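Local coordinates for prolyl oligopeptidase (Galerina marginata, PDB 5N4B), which cleaves peptides after proline and joins peptide ends into macrocycles as a dual-function serine peptidase and macrocyclase of amanitin toxin biosynthesis, at residues Gly498-Ser503 and Ser622-Pro627; Asp607-His612 and Asp634-Leu639. The protein carries 1 engineered substitution. All coordinates share one frame; numbering follows the deposited sequence.

Contact 1 (Gly498-Ser503 and Ser622-Pro627); sequences GGFATS and SEYGNP
Phe500 meets Glu623 and Tyr624 where a type I' beta turn, Gly499-Thr502, packs against the end of helix 621-624 in the alpha/beta-hydrolase domain. The turn lies in the loop after strand 492-495. Phe500 and Ala501 occupy its two middle positions, both with positive phi.

The polar part centres on a hydrogen bond from Phe500 N to Glu623 OE2, 2.9 Å long. The N-H comes from above the carboxylate, well out of its plane. Because Gly499 has no side chain, OE2 can also come within 3.2 Å of Gly499 CA. Two outside partners hold the same carboxylate: Lys547 forms a salt bridge with OE2, and His539 NE2 hydrogen-bonds OE1. The nearby lysine probably favours the charged form of Glu623.

The stacking part also runs through Glu623. Its CG is anti to the backbone N (chi1 -167°), which lays CG over one face of the Phe500 ring. The bend at chi2 then turns the carboxylate back to Phe500 N. Glu623 CG is 3.8 Å from the ring centroid, a CH-pi contact. Glu623 CB touches Phe500 CE1 at 3.6 Å. The carboxylate plane is only 18° from the ring plane, so stem and head group both lie along the ring.

The aromatic part is an offset edge-to-face pair. The Phe500 edge points toward the Tyr624 face, with planes at 81° and centroids 6.0 Å apart. Trp620 makes another edge-to-face contact with Phe500. The side chain of Phe500 is about 7 Å from that of Ala578, the engineered residue at the charge-relay serine position, so this packing borders the active site. Tyr624 OH hydrogen-bonds Asn579 OD1 and lies at the edge of the Phe500 ring, near its plane, 3.7 Å from Phe500 CE2.

Contact 2 (Asp607-His612 and Asp634-Leu639); sequences DLLKFH and DYIYPL
Leu608 and Leu609 lie beside Ile636 and Tyr637 in matching order, with CA atoms 6.7 Å apart for Leu608 and Ile636 and 6.9 Å apart for Leu609 and Tyr637. This is apolar packing within the alpha/beta-hydrolase domain. It joins the loop after strand 598-602 to the last part of helix 630-636 and the residues that follow.

Ile636 is central. With chi1 at -65°, CG1 sits beside the backbone N and the CG2 methyl is turned toward the loop. CG2 meets Leu608 CB at 3.8 Å and Leu609 CD2 at 4.1 Å, so one methyl serves two leucines. The Leu608 chain is extended at chi2 (-174°), and its CD1 reaches toward Leu639 CD2 at 4.4 Å. Separately, Leu609 CD1 meets Tyr637 CD1 obliquely at 3.8 Å.

Within the loop, Asp607 OD1 accepts weak bonds from Leu609 N and Lys610 N, while OD2 forms a salt bridge with Lys672. Residues near the N terminus continue the apolar patch: Leu609 touches Tyr24 and Val34, and Tyr637 touches Val32 and Val34. Phe633 stacks on the Tyr637 ring.

Leu608 O faces Ile636 CG2 at 3.3 Å, and burying that carbonyl without a polar partner probably carries an energetic cost. All the side-chain contacts between the segments are apolar, so close fit and exclusion of water probably hold them together.

In the fold
The N-terminal strands 21-26 and 30-35 pack on contact 2; the chain then runs through the beta-propeller and returns to the alpha/beta-hydrolase domain. Contact 1 starts at 498-503, after strand 492-495, and closes a loop of 118 residues at helix 621-624. Contact 2 starts inside that loop, at 607-612, and closes over the 21 residues between its segments, at 634-639. Their segments alternate, so the two loops cross. Segment 622-627 lies between the halves of contact 2 in sequence and touches both: Gly625 and Pro627 pack on 607-612, and Tyr624 on Ile636. Together they tie the loops after strands 492-495 and 598-602 to the consecutive short helices 621-624 and 630-636.

Contact 1 (Gly498-Ser503 and Ser622-Pro627)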
ATOM      1  N   GLY A 498       6.376  -3.318  -9.077  1.00 12.24           N
ATOM      2  CA  GLY A 498       6.324  -3.626 -10.494  1.00 11.34           C
ATOM      3  C   GLY A 498       4.963  -3.987 -11.054  1.00 12.73           C
ATOM      4  O   GLY A 498       4.838  -4.942 -11.823  1.00 14.88           O
ATOM      5  N   GLY A 499       3.942  -3.282 -10.660  1.00 11.21           N
ATOM      6  CA  GLY A 499       2.617  -3.615 -11.139  1.00 11.87           C
ATOM      7  C   GLY A 499       1.560  -2.650 -10.622  1.00 12.14           C
ATOM      8  O   GLY A 499       1.772  -1.823  -9.714  1.00 12.31           O
ATOM      9  N   PHE A 500       0.381  -2.796 -11.214  1.00 12.28           N
ATOM     10  CA  PHE A 500      -0.869  -2.216 -10.725  1.00 14.02           C
ATOM     11  C   PHE A 500      -0.878  -0.688 -10.772  1.00 13.80           C
ATOM     12  O   PHE A 500      -1.733  -0.053 -10.123  1.00 15.64           O
ATOM     13  CB  PHE A 500      -1.242  -2.735  -9.343  1.00 12.15           C
ATOM     14  CG  PHE A 500      -1.482  -4.229  -9.300  1.00 13.80           C
ATOM     15  CD1 PHE A 500      -2.741  -4.737  -9.666  1.00 14.20           C
ATOM     16  CD2 PHE A 500      -0.487  -5.122  -8.931  1.00 15.47           C
ATOM     17  CE1 PHE A 500      -2.995  -6.080  -9.645  1.00 12.94           C
ATOM     18  CE2 PHE A 500      -0.739  -6.520  -8.916  1.00 14.39           C
ATOM     19  CZ  PHE A 500      -2.011  -6.995  -9.247  1.00 15.24           C
ATOM     20  N   ALA A 501       0.006  -0.103 -11.583  1.00 12.79           N
ATOM     21  CA  ALA A 501       0.156   1.347 -11.646  1.00 11.82           C
ATOM     22  C   ALA A 501       0.584   1.940 -10.313  1.00 14.76           C
ATOM     23  O   ALA A 501       0.420   3.149 -10.076  1.00 15.62           O
ATOM     24  CB  ALA A 501      -1.116   2.024 -12.182  1.00 14.52           C
ATOM     25  N   THR A 502       1.171   1.142  -9.420  1.00 13.37           N
ATOM     26  CA  THR A 502       1.712   1.616  -8.153  1.00 12.33           C
ATOM     27  C   THR A 502       3.111   2.160  -8.434  1.00 14.40           C
ATOM     28  O   THR A 502       3.935   1.498  -9.056  1.00 16.79           O
ATOM     29  CB  THR A 502       1.732   0.470  -7.158  1.00 13.50           C
ATOM     30  OG1 THR A 502       0.365   0.048  -6.956  1.00 19.64           O
ATOM     31  CG2 THR A 502       2.370   0.878  -5.843  1.00 19.82           C
ATOM     32  N   SER A 503       3.352   3.384  -8.004  1.00 12.91           N
ATOM     33  CA  SER A 503       4.636   4.043  -8.185  0.51 12.18           C
ATOM     34  C   SER A 503       5.591   3.680  -7.056  1.00 12.60           C
ATOM     35  O   SER A 503       5.223   3.696  -5.870  1.00 14.71           O
ATOM     36  CB  SER A 503       4.428   5.551  -8.230  0.51 14.71           C
ATOM     37  OG  SER A 503       3.817   5.904  -9.455  0.51 16.95           O
ATOM     38  N   SER A 622      -6.775  -8.348 -14.800  1.00 17.52           N
ATOM     39  CA  SER A 622      -6.411  -7.152 -15.554  1.00 18.94           C
ATOM     40  C   SER A 622      -4.913  -6.888 -15.520  1.00 18.32           C
ATOM     41  O   SER A 622      -4.413  -6.126 -16.356  1.00 18.18           O
ATOM     42  CB  SER A 622      -7.169  -5.950 -15.016  1.00 23.82           C
ATOM     43  OG  SER A 622      -6.927  -5.775 -13.658  1.00 21.68           O
ATOM     44  N   GLU A 623      -4.186  -7.481 -14.576  1.00 14.87           N
ATOM     45  CA  GLU A 623      -2.749  -7.346 -14.441  1.00 13.19           C
ATOM     46  C   GLU A 623      -1.946  -8.461 -15.087  1.00 15.72           C
ATOM     47  O   GLU A 623      -0.902  -8.196 -15.681  1.00 14.93           O
ATOM     48  CB  GLU A 623      -2.341  -7.277 -12.970  1.00 14.27           C
ATOM     49  CG  GLU A 623      -0.907  -6.829 -12.744  1.00 15.30           C
ATOM     50  CD  GLU A 623      -0.630  -5.338 -13.075  1.00 17.10           C
ATOM     51  OE1 GLU A 623      -1.602  -4.595 -13.284  1.00 17.31           O
ATOM     52  OE2 GLU A 623       0.573  -4.955 -13.143  1.00 16.60           O
ATOM     53  N   TYR A 624      -2.400  -9.701 -14.976  1.00 12.89           N
ATOM     54  CA  TYR A 624      -1.635 -10.877 -15.393  1.00 14.20           C
ATOM     55  C   TYR A 624      -2.203 -11.584 -16.620  1.00 13.64           C
ATOM     56  O   TYR A 624      -1.476 -12.387 -17.225  1.00 15.37           O
ATOM     57  CB  TYR A 624      -1.576 -11.880 -14.237  1.00 16.17           C
ATOM     58  CG  TYR A 624      -1.010 -11.362 -12.937  1.00 12.85           C
ATOM     59  CD1 TYR A 624       0.118 -10.603 -12.933  1.00 14.11           C
ATOM     60  CD2 TYR A 624      -1.606 -11.664 -11.729  1.00 14.26           C
ATOM     61  CE1 TYR A 624       0.651 -10.110 -11.754  1.00 11.97           C
ATOM     62  CE2 TYR A 624      -1.094 -11.189 -10.544  1.00 14.14           C
ATOM     63  CZ  TYR A 624       0.044 -10.407 -10.572  1.00 13.38           C
ATOM     64  OH  TYR A 624       0.466  -9.978  -9.349  1.00 14.79           O
ATOM     65  N   GLY A 625      -3.463 -11.348 -16.975  1.00 15.13           N
ATOM     66  CA  GLY A 625      -4.147 -12.195 -17.930  1.00 16.76           C
ATOM     67  C   GLY A 625      -4.960 -13.283 -17.240  1.00 17.22           C
ATOM     68  O   GLY A 625      -4.892 -13.502 -16.027  1.00 16.48           O
ATOM     69  N   ASN A 626      -5.720 -14.011 -18.056  1.00 17.47           N
ATOM     70  CA  ASN A 626      -6.616 -15.049 -17.575  1.00 18.62           C
ATOM     71  C   ASN A 626      -6.073 -16.414 -18.000  1.00 18.49           C
ATOM     72  O   ASN A 626      -6.076 -16.730 -19.201  1.00 20.48           O
ATOM     73  CB  ASN A 626      -8.017 -14.835 -18.139  1.00 20.99           C
ATOM     74  CG  ASN A 626      -9.035 -15.759 -17.524  1.00 23.07           C
ATOM     75  OD1 ASN A 626      -8.706 -16.848 -17.006  1.00 22.16           O
ATOM     76  ND2 ASN A 626     -10.298 -15.344 -17.589  1.00 25.50           N
ATOM     77  N   PRO A 627      -5.591 -17.238 -17.073  1.00 17.60           N
ATOM     78  CA  PRO A 627      -5.052 -18.558 -17.442  1.00 19.34           C
ATOM     79  C   PRO A 627      -6.028 -19.450 -18.159  1.00 21.23           C
ATOM     80  O   PRO A 627      -5.564 -20.376 -18.828  1.00 22.28           O
ATOM     81  CB  PRO A 627      -4.666 -19.183 -16.095  1.00 18.80           C
ATOM     82  CG  PRO A 627      -4.467 -18.010 -15.128  1.00 18.41           C
ATOM     83  CD  PRO A 627      -5.489 -16.977 -15.617  1.00 19.36           C
TER

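Contact 2 (Asp607-His612 and Asp634-Leu639)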
ATOM      1  N   ASP A 607       2.071 -18.823  -8.229  1.00 12.93           N
ATOM      2  CA  ASP A 607       1.332 -19.756  -9.083  1.00 12.88           C
ATOM      3  C   ASP A 607       0.452 -18.877  -9.966  1.00 14.68           C
ATOM      4  O   ASP A 607      -0.658 -18.495  -9.597  1.00 14.39           O
ATOM      5  CB  ASP A 607       0.548 -20.759  -8.263  1.00 13.51           C
ATOM      6  CG  ASP A 607      -0.190 -21.743  -9.137  1.00 16.30           C
ATOM      7  OD1 ASP A 607      -0.387 -21.476 -10.343  1.00 15.39           O
ATOM      8  OD2 ASP A 607      -0.613 -22.800  -8.603  1.00 17.64           O
ATOM      9  N   LEU A 608       0.971 -18.502 -11.135  1.00 13.90           N
ATOM     10  CA  LEU A 608       0.222 -17.622 -12.026  1.00 14.38           C
ATOM     11  C   LEU A 608      -0.802 -18.377 -12.877  1.00 13.05           C
ATOM     12  O   LEU A 608      -1.529 -17.741 -13.652  1.00 15.06           O
ATOM     13  CB  LEU A 608       1.142 -16.831 -12.944  1.00 14.83           C
ATOM     14  CG  LEU A 608       1.853 -15.632 -12.415  1.00 17.17           C
ATOM     15  CD1 LEU A 608       2.589 -14.951 -13.566  1.00 15.39           C
ATOM     16  CD2 LEU A 608       0.908 -14.629 -11.779  1.00 14.35           C
ATOM     17  N   LEU A 609      -0.886 -19.706 -12.746  1.00 13.85           N
ATOM     18  CA  LEU A 609      -1.962 -20.452 -13.383  1.00 15.13           C
ATOM     19  C   LEU A 609      -3.211 -20.554 -12.529  1.00 16.44           C
ATOM     20  O   LEU A 609      -4.295 -20.732 -13.083  1.00 19.14           O
ATOM     21  CB  LEU A 609      -1.520 -21.857 -13.808  1.00 14.72           C
ATOM     22  CG  LEU A 609      -0.414 -21.902 -14.844  1.00 15.53           C
ATOM     23  CD1 LEU A 609      -0.084 -23.328 -15.175  1.00 17.51           C
ATOM     24  CD2 LEU A 609      -0.782 -21.140 -16.074  1.00 17.78           C
ATOM     25  N   LYS A 610      -3.101 -20.381 -11.207  1.00 16.00           N
ATOM     26  CA  LYS A 610      -4.247 -20.558 -10.311  1.00 14.41           C
ATOM     27  C   LYS A 610      -4.542 -19.332  -9.443  1.00 16.49           C
ATOM     28  O   LYS A 610      -5.439 -19.400  -8.601  1.00 17.15           O
ATOM     29  CB  LYS A 610      -4.057 -21.809  -9.426  1.00 16.60           C
ATOM     30  CG  LYS A 610      -3.960 -23.156 -10.181  1.00 19.85           C
ATOM     31  CD  LYS A 610      -3.949 -24.412  -9.223  1.00 18.81           C
ATOM     32  CE  LYS A 610      -5.267 -24.600  -8.500  1.00 30.69           C
ATOM     33  NZ  LYS A 610      -5.320 -25.892  -7.701  1.00 39.80           N
ATOM     34  N   PHE A 611      -3.858 -18.212  -9.640  1.00 15.34           N
ATOM     35  CA  PHE A 611      -4.027 -17.074  -8.738  1.00 13.62           C
ATOM     36  C   PHE A 611      -5.479 -16.605  -8.682  1.00 14.75           C
ATOM     37  O   PHE A 611      -5.921 -16.078  -7.655  1.00 16.20           O
ATOM     38  CB  PHE A 611      -3.131 -15.895  -9.175  1.00 14.61           C
ATOM     39  CG  PHE A 611      -3.574 -15.241 -10.490  1.00 13.99           C
ATOM     40  CD1 PHE A 611      -4.533 -14.260 -10.495  1.00 14.66           C
ATOM     41  CD2 PHE A 611      -3.059 -15.652 -11.711  1.00 13.14           C
ATOM     42  CE1 PHE A 611      -5.002 -13.692 -11.679  1.00 15.85           C
ATOM     43  CE2 PHE A 611      -3.528 -15.113 -12.887  1.00 14.84           C
ATOM     44  CZ  PHE A 611      -4.480 -14.105 -12.883  1.00 15.10           C
ATOM     45  N   HIS A 612      -6.223 -16.751  -9.780  1.00 15.52           N
ATOM     46  CA  HIS A 612      -7.580 -16.240  -9.865  1.00 16.45           C
ATOM     47  C   HIS A 612      -8.596 -17.128  -9.176  1.00 18.91           C
ATOM     48  O   HIS A 612      -9.773 -16.747  -9.132  1.00 21.67           O
ATOM     49  CB  HIS A 612      -7.962 -15.999 -11.317  1.00 17.37           C
ATOM     50  CG  HIS A 612      -7.945 -17.223 -12.154  1.00 18.45           C
ATOM     51  ND1 HIS A 612      -6.876 -18.089 -12.183  1.00 18.30           N
ATOM     52  CD2 HIS A 612      -8.849 -17.704 -13.042  1.00 24.80           C
ATOM     53  CE1 HIS A 612      -7.142 -19.090 -13.007  1.00 18.81           C
ATOM     54  NE2 HIS A 612      -8.327 -18.871 -13.551  1.00 23.61           N
ATOM     55  N   ASP A 634      -0.846 -18.703 -22.974  1.00 20.57           N
ATOM     56  CA  ASP A 634       0.414 -18.826 -23.695  1.00 18.74           C
ATOM     57  C   ASP A 634       1.473 -17.815 -23.281  1.00 17.93           C
ATOM     58  O   ASP A 634       2.667 -18.087 -23.445  1.00 21.64           O
ATOM     59  CB  ASP A 634       0.191 -18.770 -25.199  1.00 23.24           C
ATOM     60  CG  ASP A 634      -0.349 -20.062 -25.742  1.00 26.51           C
ATOM     61  OD1 ASP A 634      -0.434 -21.112 -25.058  1.00 26.57           O
ATOM     62  OD2 ASP A 634      -0.714 -20.014 -26.930  1.00 30.40           O
ATOM     63  N   TYR A 635       1.103 -16.632 -22.788  1.00 18.73           N
ATOM     64  CA  TYR A 635       2.106 -15.726 -22.242  1.00 18.92           C
ATOM     65  C   TYR A 635       2.247 -15.820 -20.727  1.00 16.65           C
ATOM     66  O   TYR A 635       3.296 -15.449 -20.196  1.00 18.12           O
ATOM     67  CB  TYR A 635       1.877 -14.282 -22.702  1.00 19.55           C
ATOM     68  CG  TYR A 635       0.582 -13.607 -22.330  1.00 17.22           C
ATOM     69  CD1 TYR A 635       0.313 -13.194 -21.038  1.00 18.89           C
ATOM     70  CD2 TYR A 635      -0.346 -13.279 -23.300  1.00 18.44           C
ATOM     71  CE1 TYR A 635      -0.876 -12.534 -20.725  1.00 16.90           C
ATOM     72  CE2 TYR A 635      -1.508 -12.588 -23.002  1.00 18.67           C
ATOM     73  CZ  TYR A 635      -1.773 -12.201 -21.698  1.00 19.93           C
ATOM     74  OH  TYR A 635      -2.937 -11.509 -21.377  1.00 19.95           O
ATOM     75  N   ILE A 636       1.241 -16.362 -20.036  1.00 16.18           N
ATOM     76  CA  ILE A 636       1.314 -16.549 -18.581  1.00 14.79           C
ATOM     77  C   ILE A 636       2.198 -17.729 -18.199  1.00 17.01           C
ATOM     78  O   ILE A 636       3.047 -17.643 -17.296  1.00 15.62           O
ATOM     79  CB  ILE A 636      -0.093 -16.730 -17.991  1.00 14.28           C
ATOM     80  CG1 ILE A 636      -0.911 -15.476 -18.167  1.00 17.87           C
ATOM     81  CG2 ILE A 636      -0.027 -17.099 -16.518  1.00 16.84           C
ATOM     82  CD1 ILE A 636      -2.445 -15.694 -17.939  1.00 19.02           C
ATOM     83  N   TYR A 637       1.958 -18.875 -18.820  1.00 15.89           N
ATOM     84  CA  TYR A 637       2.658 -20.094 -18.432  1.00 16.04           C
ATOM     85  C   TYR A 637       4.161 -19.964 -18.451  1.00 15.16           C
ATOM     86  O   TYR A 637       4.805 -20.432 -17.492  1.00 16.93           O
ATOM     87  CB  TYR A 637       2.167 -21.221 -19.353  1.00 17.03           C
ATOM     88  CG  TYR A 637       2.637 -22.610 -19.036  1.00 18.90           C
ATOM     89  CD1 TYR A 637       2.659 -23.101 -17.747  1.00 19.37           C
ATOM     90  CD2 TYR A 637       2.988 -23.476 -20.070  1.00 23.03           C
ATOM     91  CE1 TYR A 637       3.039 -24.412 -17.471  1.00 22.18           C
ATOM     92  CE2 TYR A 637       3.375 -24.807 -19.790  1.00 25.11           C
ATOM     93  CZ  TYR A 637       3.397 -25.234 -18.488  1.00 24.10           C
ATOM     94  OH  TYR A 637       3.764 -26.530 -18.189  1.00 29.08           O
ATOM     95  N   PRO A 638       4.793 -19.337 -19.445  1.00 15.87           N
ATOM     96  CA  PRO A 638       6.266 -19.212 -19.406  1.00 16.36           C
ATOM     97  C   PRO A 638       6.796 -18.245 -18.359  1.00 15.55           C
ATOM     98  O   PRO A 638       8.006 -18.227 -18.140  1.00 17.04           O
ATOM     99  CB  PRO A 638       6.627 -18.722 -20.815  1.00 19.91           C
ATOM    100  CG  PRO A 638       5.359 -18.786 -21.600  1.00 27.41           C
ATOM    101  CD  PRO A 638       4.209 -18.872 -20.709  1.00 18.11           C
ATOM    102  N   LEU A 639       5.941 -17.428 -17.757  1.00 14.18           N
ATOM    103  CA  LEU A 639       6.339 -16.499 -16.720  1.00 15.52           C
ATOM    104  C   LEU A 639       6.070 -17.019 -15.311  1.00 15.44           C
ATOM    105  O   LEU A 639       6.649 -16.501 -14.352  1.00 17.45           O
ATOM    106  CB  LEU A 639       5.568 -15.189 -16.915  1.00 17.04           C
ATOM    107  CG  LEU A 639       6.076 -13.970 -16.195  1.00 21.67           C
ATOM    108  CD1 LEU A 639       7.492 -13.669 -16.699  1.00 32.68           C
ATOM    109  CD2 LEU A 639       5.118 -12.825 -16.530  1.00 26.02           C
TER